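Local coordinates for protein ADP/ATP-dependent NAD(P)H-hydrate dehydratase (Bacillus subtilis, PDB 3RPZ) that catalyses the ADP- or ATP-dependent dehydration of hydrated NADH and NADPH, repairing the damaged nicotinamide cofactors, at residues T222-G227 / Y244-C249. Sequence-based numbering, arbitrary orientation.
Sequences TGMILG and YLHGAC
M224 reaches across to H246 and L245 as a single long side chain, a worked example of how one methionine can join two helices; between 222-227 and 244-249 the nearest CA atoms, those of M224 and H246, lie 7.7 Å apart. The tight part is at its end. With chi2 extended (177°) and chi3 turned to 59°, the chain runs out and bends at the sulfur, laying CE against the backbone of the other helix: M224 CE is 3.5 Å from H246 N and, more loosely, 4.3 Å from L245 CB. The sulfur meets the imidazole at its edge, close to the ring plane, with M224 SD 4.0 Å from H246 CD2, a sulfur-aromatic contact. Helix 217-231 lies against strands 101-104 and 128-130 of the mixed sheet of the ribokinase-like fold expected for this family, and the next helix, 235-256, packs on it. H246 belongs to the pocket of bound AMP, and its NE2 is hydrogen-bonded to the carbonyl oxygen of T217, helping fix the ring's rotation. The loose side is not a solvent side, since all three touching residues are buried: C249 SG stays 5.3 Å from M224 CE, its side chain packing instead on helix 264-277.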
# COMPACT_ATOMS: atom_id res chain seq x y z
N THR A 222 -10.11 -19.50 -2.41
CA THR A 222 -10.50 -19.74 -3.80
C THR A 222 -9.35 -19.41 -4.74
O THR A 222 -9.03 -20.13 -5.66
CB THR A 222 -11.73 -18.92 -4.11
OG1 THR A 222 -12.80 -19.45 -3.34
CG2 THR A 222 -12.09 -18.96 -5.60
N GLY A 223 -8.71 -18.29 -4.47
CA GLY A 223 -7.53 -17.92 -5.26
C GLY A 223 -6.37 -18.88 -5.15
O GLY A 223 -5.73 -19.25 -6.15
N MET A 224 -6.09 -19.32 -3.93
CA MET A 224 -5.02 -20.29 -3.74
C MET A 224 -5.28 -21.60 -4.54
O MET A 224 -4.39 -22.14 -5.19
CB MET A 224 -4.79 -20.58 -2.28
CG MET A 224 -4.21 -19.44 -1.54
SD MET A 224 -4.00 -19.75 0.24
CE MET A 224 -2.93 -21.16 0.25
N ILE A 225 -6.52 -22.09 -4.50
CA ILE A 225 -6.87 -23.27 -5.30
C ILE A 225 -6.63 -22.99 -6.80
O ILE A 225 -6.05 -23.81 -7.51
CB ILE A 225 -8.29 -23.71 -5.06
CG1 ILE A 225 -8.51 -24.08 -3.59
CG2 ILE A 225 -8.61 -24.97 -5.85
CD1 ILE A 225 -10.01 -24.31 -3.18
N LEU A 226 -7.05 -21.82 -7.26
CA LEU A 226 -6.92 -21.45 -8.65
C LEU A 226 -5.45 -21.49 -9.10
O LEU A 226 -5.11 -22.06 -10.11
CB LEU A 226 -7.50 -20.07 -8.89
CG LEU A 226 -7.42 -19.53 -10.33
CD1 LEU A 226 -8.21 -20.43 -11.29
CD2 LEU A 226 -7.93 -18.07 -10.39
N GLY A 227 -4.58 -20.86 -8.34
CA GLY A 227 -3.16 -20.90 -8.67
C GLY A 227 -2.58 -22.30 -8.59
O GLY A 227 -1.81 -22.73 -9.47
N TYR A 244 -4.70 -27.18 2.68
CA TYR A 244 -3.72 -27.43 3.74
C TYR A 244 -2.84 -26.22 4.01
O TYR A 244 -2.69 -25.79 5.15
CB TYR A 244 -2.84 -28.65 3.39
CG TYR A 244 -1.88 -29.07 4.46
CD1 TYR A 244 -0.75 -28.32 4.73
CD2 TYR A 244 -2.11 -30.20 5.19
CE1 TYR A 244 0.13 -28.70 5.76
CE2 TYR A 244 -1.23 -30.60 6.18
CZ TYR A 244 -0.14 -29.81 6.45
OH TYR A 244 0.75 -30.23 7.51
N LEU A 245 -2.27 -25.67 2.97
CA LEU A 245 -1.36 -24.53 3.16
C LEU A 245 -2.09 -23.30 3.65
O LEU A 245 -1.55 -22.54 4.43
CB LEU A 245 -0.54 -24.27 1.90
CG LEU A 245 0.52 -25.34 1.63
CD1 LEU A 245 1.15 -25.17 0.24
CD2 LEU A 245 1.61 -25.44 2.70
N HIS A 246 -3.33 -23.09 3.19
CA HIS A 246 -4.18 -21.98 3.70
C HIS A 246 -4.30 -22.07 5.21
O HIS A 246 -4.03 -21.09 5.91
CB HIS A 246 -5.51 -22.07 2.98
CG HIS A 246 -6.57 -21.12 3.40
ND1 HIS A 246 -7.57 -21.47 4.28
CD2 HIS A 246 -6.82 -19.84 3.01
CE1 HIS A 246 -8.42 -20.44 4.38
NE2 HIS A 246 -8.00 -19.45 3.61
N GLY A 247 -4.59 -23.26 5.73
CA GLY A 247 -4.67 -23.43 7.17
C GLY A 247 -3.32 -23.28 7.85
O GLY A 247 -3.21 -22.70 8.93
N ALA A 248 -2.26 -23.81 7.24
CA ALA A 248 -0.91 -23.70 7.79
C ALA A 248 -0.47 -22.25 7.95
O ALA A 248 0.27 -21.92 8.87
CB ALA A 248 0.09 -24.50 6.95
N CYS A 249 -0.91 -21.38 7.05
CA CYS A 249 -0.57 -19.96 7.15
C CYS A 249 -1.16 -19.36 8.40
O CYS A 249 -0.51 -18.54 9.07
CB CYS A 249 -1.03 -19.20 5.92
SG CYS A 249 -0.06 -19.58 4.41